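Local coordinates for protein NADH:ubiquinone oxidoreductase, Na translocating, F subunit (Porphyromonas gingivalis, PDB 2R6H) that binds flavin-adenine dinucleotide and forms the two-domain flavin- and nucleotide-binding region of a ferredoxin reductase-like oxidoreductase subunit, at residues P50-R55 with L77-E82; R195-I200 with P227-T232; E35-K40 with V141-P146. One frame throughout, in Å; residues are numbered along the deposited sequence. Where two conformers were deposited one is given.

Contact 1: P50-R55 with L77-E82; sequences PKYNIR and LTCKNE
Tyr52 and Asn81 form a hydrogen-bonded pair of an antiparallel two-stranded sheet, 52-55 against 78-81, whose axes come within 4.8 Å. Tyr52 N donates to Asn81 O at 3.1 Å and Asn81 N to Tyr52 O at 2.9 Å; Ile54 and Cys79 repeat this exchange, while Asn53-Lys80 and Arg55-Thr78 are the non-hydrogen-bonded pairs between and beyond. One side-chain bond extends the pairing past the strand end: Asn81 ND2 donates to Pro50 O at 2.8 Å, coming from above that carbonyl plane (52° out of it), with a weak second bond to Glu83 O. The Tyr52 ring folds back over its neighbour strand because CG sits between the backbone N and the carbonyl carbon (chi1 82°). Asn81 N then lies over one ring face, Asn81 CB comes to 3.3 Å from Tyr52 CE1, and the ring and the Asn81 amide are turned 60° apart. Cys79 SG makes an oblique sulfur-aromatic contact, 5.4 Å from the Tyr52 centroid. On the other face of the sheet, Asn53 ND2 touches the aliphatic CD of Lys80 at 3.2 Å. The chemistry is thus two-sided: a polar amide nitrogen of Asn53 lying against the aliphatic part of Lys80 on one face, and on the Tyr52-Cys79 face a ring whose hydroxyl bonds Ile127 O, tying this small sheet to helix 127-132.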
# COMPACT_ATOMS: atom_id res chain seq x y z
N PRO A 50 -1.74 6.54 20.98
CA PRO A 50 -2.00 7.13 22.29
C PRO A 50 -2.33 8.62 22.18
O PRO A 50 -2.33 9.17 21.08
CB PRO A 50 -0.66 6.97 22.97
CG PRO A 50 0.28 7.37 21.86
CD PRO A 50 -0.34 6.79 20.57
N LYS A 51 -2.60 9.25 23.32
CA LYS A 51 -2.70 10.70 23.35
C LYS A 51 -1.32 11.24 23.00
O LYS A 51 -0.31 10.65 23.39
CB LYS A 51 -3.15 11.20 24.73
CG LYS A 51 -4.56 10.77 25.11
CD LYS A 51 -5.05 11.40 26.44
CE LYS A 51 -5.35 12.90 26.29
NZ LYS A 51 -6.11 13.50 27.43
N TYR A 52 -1.26 12.33 22.25
CA TYR A 52 0.03 12.84 21.81
C TYR A 52 -0.05 14.16 21.06
O TYR A 52 -1.12 14.68 20.75
CB TYR A 52 0.71 11.81 20.91
CG TYR A 52 0.21 11.87 19.50
CD1 TYR A 52 -0.80 11.03 19.07
CD2 TYR A 52 0.72 12.80 18.60
CE1 TYR A 52 -1.28 11.10 17.78
CE2 TYR A 52 0.25 12.87 17.31
CZ TYR A 52 -0.75 12.02 16.90
OH TYR A 52 -1.24 12.08 15.61
N ASN A 53 1.13 14.68 20.75
CA ASN A 53 1.27 15.98 20.14
C ASN A 53 2.46 15.90 19.20
O ASN A 53 3.51 15.45 19.63
CB ASN A 53 1.61 16.96 21.25
CG ASN A 53 1.29 18.39 20.89
OD1 ASN A 53 1.53 18.83 19.76
ND2 ASN A 53 0.75 19.13 21.85
N ILE A 54 2.32 16.30 17.94
CA ILE A 54 3.53 16.39 17.12
C ILE A 54 3.64 17.35 15.94
O ILE A 54 2.75 17.44 15.11
CB ILE A 54 4.04 15.04 16.61
CG1 ILE A 54 5.57 15.14 16.50
CG2 ILE A 54 3.38 14.68 15.29
CD1 ILE A 54 6.21 14.20 15.52
N ARG A 55 4.78 18.04 15.86
CA ARG A 55 5.10 18.90 14.73
C ARG A 55 5.72 18.10 13.57
O ARG A 55 6.64 17.31 13.77
CB ARG A 55 6.08 19.99 15.17
CG ARG A 55 5.59 20.87 16.31
CD ARG A 55 6.56 22.00 16.62
NE ARG A 55 7.30 21.79 17.86
CZ ARG A 55 8.39 22.46 18.20
NH1 ARG A 55 8.89 23.39 17.39
NH2 ARG A 55 9.00 22.21 19.36
N LEU A 77 2.71 21.65 9.15
CA LEU A 77 1.61 20.94 9.81
C LEU A 77 1.94 20.55 11.26
O LEU A 77 3.10 20.35 11.60
CB LEU A 77 1.24 19.70 8.99
CG LEU A 77 0.51 20.07 7.70
CD1 LEU A 77 0.50 18.91 6.72
CD2 LEU A 77 -0.91 20.55 7.99
N THR A 78 0.92 20.48 12.11
CA THR A 78 1.03 19.87 13.44
C THR A 78 -0.20 19.02 13.70
O THR A 78 -1.21 19.20 13.04
CB THR A 78 1.18 20.90 14.57
OG1 THR A 78 0.10 21.83 14.51
CG2 THR A 78 2.49 21.65 14.47
N CYS A 79 -0.12 18.08 14.64
CA CYS A 79 -1.26 17.21 14.95
C CYS A 79 -1.37 16.84 16.43
O CYS A 79 -0.45 16.28 17.01
CB CYS A 79 -1.22 15.94 14.09
SG CYS A 79 -2.67 14.86 14.27
N LYS A 80 -2.53 17.15 17.02
CA LYS A 80 -2.82 16.83 18.41
C LYS A 80 -3.89 15.73 18.51
O LYS A 80 -4.98 15.86 17.97
CB LYS A 80 -3.30 18.10 19.12
CG LYS A 80 -3.48 17.98 20.62
CD LYS A 80 -2.40 18.73 21.37
CE LYS A 80 -2.42 18.44 22.88
NZ LYS A 80 -3.62 19.00 23.59
N ASN A 81 -3.58 14.64 19.19
CA ASN A 81 -4.61 13.63 19.45
C ASN A 81 -4.97 13.62 20.92
O ASN A 81 -4.11 13.45 21.76
CB ASN A 81 -4.12 12.24 19.03
CG ASN A 81 -5.12 11.15 19.35
OD1 ASN A 81 -6.33 11.35 19.26
ND2 ASN A 81 -4.62 9.99 19.74
N GLU A 82 -6.25 13.80 21.23
CA GLU A 82 -6.63 13.92 22.63
C GLU A 82 -7.40 12.73 23.17
O GLU A 82 -7.97 12.80 24.25
CB GLU A 82 -7.43 15.20 22.87
CG GLU A 82 -6.69 16.47 22.45
CD GLU A 82 -7.53 17.73 22.64
OE1 GLU A 82 -7.68 18.18 23.81
OE2 GLU A 82 -8.03 18.28 21.63

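Contact 2: R195-I200 with P227-T232; sequences RSKNEI and PEDNWT
Asp229 OD1 accepts two backbone N-H groups, one from Gln226 just ahead of its own segment and one from Lys197 across the contact. The bond from Lys197 N is long and weak at 3.3 Å but nearly straight, with an angle of 171° at the hydrogen. It reaches the first residue of the short 3-10 turn 197-199, and it satisfies part of a carboxylate that is buried here. The same carboxylate meets aliphatic carbon: Lys197 CB lies 3.2 Å from Asp229 OD2, and Ser196 CB approaches Asp229 OD1 at 3.6 Å. With CG anti to the backbone N (chi1 -168°), the Lys197 chain runs on past Asp229, where its CD is 3.6 Å from Asp229 O and 4.1 Å from Trp231 CE3, reaching the indole at a slant. The ammonium makes no salt bridge with Asp229, since NZ stays 6.0 Å from OD2. Inside 195-200, Ser196 OG is weakly bonded to both Asn198 N and Glu199 OE1, while Asn198 ND2 and Glu199 OE2 bond Arg64 O and Thr22 OG1. Both segments are loops of the nucleotide-binding domain, the first joining strand 188-194 to helix 203-212 and the second leading from strand 216-222 to helix 238-247; Trp231, its NE1 bonded to Tyr234 O, packs with Ile200 on Ile220 and Leu222 of that edge strand.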
# COMPACT_ATOMS: atom_id res chain seq x y z
N ARG A 195 2.09 7.95 -9.29
CA ARG A 195 2.02 9.21 -10.01
C ARG A 195 3.27 9.45 -10.88
O ARG A 195 3.13 9.79 -12.04
CB ARG A 195 1.67 10.39 -9.09
CG ARG A 195 2.78 11.36 -8.78
CD ARG A 195 2.29 12.48 -7.86
NE ARG A 195 1.80 13.65 -8.60
CZ ARG A 195 0.54 14.10 -8.60
NH1 ARG A 195 -0.41 13.50 -7.88
NH2 ARG A 195 0.22 15.18 -9.32
N SER A 196 4.47 9.23 -10.34
CA SER A 196 5.71 9.37 -11.12
C SER A 196 6.80 8.36 -10.76
O SER A 196 6.66 7.61 -9.79
CB SER A 196 6.30 10.77 -10.96
OG SER A 196 7.05 10.87 -9.75
N LYS A 197 7.90 8.36 -11.51
CA LYS A 197 8.96 7.39 -11.26
C LYS A 197 9.47 7.37 -9.82
O LYS A 197 9.78 6.30 -9.31
CB LYS A 197 10.15 7.56 -12.20
CG LYS A 197 11.10 6.38 -12.12
CD LYS A 197 12.10 6.32 -13.27
CE LYS A 197 13.42 7.00 -12.90
NZ LYS A 197 14.60 6.24 -13.43
N ASN A 198 9.56 8.53 -9.18
CA ASN A 198 10.12 8.65 -7.84
C ASN A 198 9.29 7.91 -6.80
O ASN A 198 9.78 7.55 -5.72
CB ASN A 198 10.23 10.13 -7.45
CG ASN A 198 11.07 10.36 -6.19
OD1 ASN A 198 12.17 9.82 -6.04
ND2 ASN A 198 10.55 11.19 -5.30
N GLU A 199 8.02 7.67 -7.13
CA GLU A 199 7.07 7.13 -6.18
C GLU A 199 6.93 5.60 -6.22
O GLU A 199 6.11 5.02 -5.51
CB GLU A 199 5.71 7.80 -6.36
CG GLU A 199 5.47 8.96 -5.40
CD GLU A 199 6.59 9.99 -5.40
OE1 GLU A 199 6.71 10.78 -6.36
OE2 GLU A 199 7.35 10.03 -4.40
N ILE A 200 7.75 4.95 -7.02
CA ILE A 200 7.70 3.50 -7.09
C ILE A 200 8.53 2.90 -5.96
O ILE A 200 9.57 3.45 -5.60
CB ILE A 200 8.28 3.01 -8.41
CG1 ILE A 200 7.52 3.63 -9.58
CG2 ILE A 200 8.26 1.48 -8.46
CD1 ILE A 200 8.36 3.81 -10.84
N PRO A 227 9.45 14.95 -16.19
CA PRO A 227 10.54 15.02 -17.17
C PRO A 227 11.80 14.27 -16.76
O PRO A 227 12.46 13.67 -17.60
CB PRO A 227 10.81 16.52 -17.25
CG PRO A 227 9.46 17.14 -17.00
CD PRO A 227 8.73 16.23 -16.05
N GLU A 228 12.13 14.29 -15.48
CA GLU A 228 13.34 13.62 -15.02
C GLU A 228 13.26 12.10 -15.02
O GLU A 228 14.24 11.41 -14.73
CB GLU A 228 13.70 14.08 -13.61
CG GLU A 228 12.57 13.99 -12.59
CD GLU A 228 11.85 15.32 -12.42
OE1 GLU A 228 11.51 15.96 -13.46
OE2 GLU A 228 11.64 15.73 -11.25
N ASP A 229 12.09 11.57 -15.33
CA ASP A 229 11.88 10.13 -15.20
C ASP A 229 12.47 9.38 -16.39
O ASP A 229 12.81 8.20 -16.27
CB ASP A 229 10.39 9.81 -15.05
CG ASP A 229 9.79 10.42 -13.79
OD1 ASP A 229 8.56 10.66 -13.77
OD2 ASP A 229 10.55 10.64 -12.82
N ASN A 230 12.59 10.07 -17.52
CA ASN A 230 13.06 9.46 -18.75
C ASN A 230 12.23 8.22 -19.00
O ASN A 230 12.76 7.13 -19.25
CB ASN A 230 14.55 9.10 -18.64
CG ASN A 230 15.42 10.32 -18.37
OD1 ASN A 230 15.23 11.38 -18.98
ND2 ASN A 230 16.39 10.18 -17.45
N TRP A 231 10.92 8.41 -18.94
CA TRP A 231 10.01 7.29 -18.80
C TRP A 231 9.47 6.73 -20.12
O TRP A 231 8.70 7.39 -20.83
CB TRP A 231 8.85 7.66 -17.90
CG TRP A 231 7.98 6.50 -17.64
CD1 TRP A 231 6.73 6.27 -18.15
CD2 TRP A 231 8.29 5.37 -16.82
NE1 TRP A 231 6.25 5.07 -17.69
CE2 TRP A 231 7.19 4.50 -16.87
CE3 TRP A 231 9.40 5.02 -16.05
CZ2 TRP A 231 7.16 3.30 -16.17
CZ3 TRP A 231 9.37 3.83 -15.36
CH2 TRP A 231 8.27 2.98 -15.43
N THR A 232 9.84 5.49 -20.38
CA THR A 232 9.58 4.82 -21.64
C THR A 232 8.35 3.90 -21.55
O THR A 232 7.81 3.45 -22.57
CB THR A 232 10.82 4.02 -21.98
OG1 THR A 232 11.57 4.71 -22.97
CG2 THR A 232 10.46 2.67 -22.50

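Contact 3: E35-K40 with V141-P146; sequences ETMNFK and VMMSGP
The six-stranded antiparallel sheet of the flavin-binding domain, a barrel in ferredoxin reductase-like proteins, includes strand 140-147, and here Met143 and Pro146 of that strand meet Met37 and Phe39 of the connection between strands 24-30 and 44-49. The contact is apolar packing. Both methionines are selenomethionine in the model. The Met37 chain leaves with CG anti to its own N (chi1 -168°), stays extended to the selenium and bends at the last torsion. Its methyl CE comes to 3.4 Å from Met143 CE, the two chains crossing at about a right angle. One atom back along the same side chain, Met37 SE rests 4.1 Å from Gly145 C and equally far from Pro146 N, alongside the peptide that joins these two residues, which is cis. Met37 CG reaches the proline ring as well, 4.2 Å from Pro146 CG. Around the pair, Met37 also packs on Trp10 of strand 9-19, and Met143 on Val29 and Ile47 of strands 24-30 and 44-49, so the methyl contact joins the loop to the interior side of the sheet. Phe39 touches the strand with its base and not its ring: chi1 of 67° swings the ring away toward Met91, with Met37 O in the ring plane at its edge, and leaves Phe39 CB 3.5 Å from Pro146 CB.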
# COMPACT_ATOMS: atom_id res chain seq x y z
N GLU A 35 8.14 -14.70 19.85
CA GLU A 35 6.73 -14.44 19.60
C GLU A 35 6.53 -14.43 18.09
O GLU A 35 7.47 -14.18 17.34
CB GLU A 35 6.30 -13.10 20.19
CG GLU A 35 6.31 -13.04 21.72
CD GLU A 35 5.10 -13.72 22.36
OE1 GLU A 35 4.68 -13.28 23.45
OE2 GLU A 35 4.56 -14.68 21.77
N THR A 36 5.30 -14.71 17.67
CA THR A 36 4.99 -14.80 16.24
C THR A 36 3.50 -14.55 15.96
O THR A 36 2.62 -14.97 16.73
CB THR A 36 5.45 -16.16 15.64
OG1 THR A 36 6.73 -16.00 15.01
CG2 THR A 36 4.47 -16.69 14.60
N MSE A 37 3.22 -13.85 14.86
CA MSE A 37 1.84 -13.66 14.41
C MSE A 37 1.52 -14.54 13.19
O MSE A 37 2.09 -14.36 12.11
CB MSE A 37 1.57 -12.19 14.09
CG MSE A 37 0.10 -11.87 13.88
SE MSE A 37 -0.17 -10.18 12.94
CE MSE A 37 0.45 -8.94 14.31
N ASN A 38 0.63 -15.50 13.41
CA ASN A 38 0.10 -16.33 12.35
C ASN A 38 -0.94 -15.54 11.61
O ASN A 38 -1.93 -15.14 12.21
CB ASN A 38 -0.58 -17.56 12.94
CG ASN A 38 0.25 -18.25 14.00
OD1 ASN A 38 1.48 -18.21 13.95
ND2 ASN A 38 -0.41 -18.89 14.96
N PHE A 39 -0.74 -15.30 10.32
CA PHE A 39 -1.76 -14.60 9.56
C PHE A 39 -1.87 -15.10 8.14
O PHE A 39 -0.93 -15.68 7.63
CB PHE A 39 -1.52 -13.08 9.59
CG PHE A 39 -0.28 -12.64 8.87
CD1 PHE A 39 -0.35 -12.09 7.60
CD2 PHE A 39 0.97 -12.76 9.46
CE1 PHE A 39 0.80 -11.67 6.95
CE2 PHE A 39 2.12 -12.35 8.80
CZ PHE A 39 2.03 -11.80 7.55
N LYS A 40 -3.02 -14.89 7.51
CA LYS A 40 -3.15 -15.18 6.08
C LYS A 40 -2.87 -13.90 5.28
O LYS A 40 -3.19 -12.80 5.74
CB LYS A 40 -4.53 -15.78 5.78
CG LYS A 40 -4.77 -17.15 6.43
CD LYS A 40 -6.10 -17.80 6.01
CE LYS A 40 -6.02 -18.56 4.66
NZ LYS A 40 -5.67 -20.03 4.77
N VAL A 141 5.48 0.10 20.12
CA VAL A 141 4.09 0.24 19.72
C VAL A 141 3.29 -0.95 20.19
O VAL A 141 3.82 -2.07 20.23
CB VAL A 141 3.95 0.30 18.20
CG1 VAL A 141 3.85 1.73 17.74
CG2 VAL A 141 5.12 -0.42 17.54
N MSE A 142 2.02 -0.72 20.52
CA MSE A 142 1.11 -1.81 20.83
C MSE A 142 0.41 -2.23 19.56
O MSE A 142 -0.12 -1.39 18.84
CB MSE A 142 0.07 -1.36 21.85
CG MSE A 142 0.66 -0.90 23.15
SE MSE A 142 1.55 -2.33 24.16
CE MSE A 142 2.94 -1.25 25.04
N MSE A 143 0.40 -3.53 19.29
CA MSE A 143 -0.13 -4.00 18.03
C MSE A 143 -0.90 -5.29 18.19
O MSE A 143 -0.46 -6.21 18.86
CB MSE A 143 1.00 -4.20 17.03
CG MSE A 143 0.51 -4.34 15.62
SE MSE A 143 1.94 -4.52 14.32
CE MSE A 143 2.55 -6.31 14.80
N SER A 144 -2.06 -5.37 17.56
CA SER A 144 -2.86 -6.59 17.61
C SER A 144 -3.16 -7.10 16.21
O SER A 144 -3.16 -6.35 15.25
CB SER A 144 -4.17 -6.36 18.38
OG SER A 144 -4.85 -5.19 17.94
N GLY A 145 -3.42 -8.40 16.11
CA GLY A 145 -3.78 -9.00 14.84
C GLY A 145 -3.77 -10.51 14.95
O GLY A 145 -3.48 -11.03 16.03
N PRO A 146 -4.08 -11.22 13.84
CA PRO A 146 -4.42 -10.62 12.55
C PRO A 146 -5.92 -10.36 12.46
O PRO A 146 -6.67 -10.94 13.23
CB PRO A 146 -4.07 -11.73 11.55
CG PRO A 146 -3.68 -12.93 12.38
CD PRO A 146 -4.13 -12.68 13.76

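Overall arrangement
Contacts 1 and 3 belong to the flavin-binding half of the chain, contact 2 to the nucleotide-binding half built on the parallel five-stranded sheet. Along the chain contact 1 is nested inside the long loop closed by contact 3, and contact 2 follows both. The centres of contacts 1 and 3 lie 26 Å apart, their nearest atoms about 7 Å, and strand 44-49 leads almost directly from segment 35-40 to segment 50-55. The centre of contact 2 lies 34 and 35 Å from those of contacts 1 and 3. The bound FAD is about 7 Å from the Cys79 side chain and about 11 Å from that of Met143, consistent with contacts 1 and 3 packing the flavin-binding part, away from contact 2.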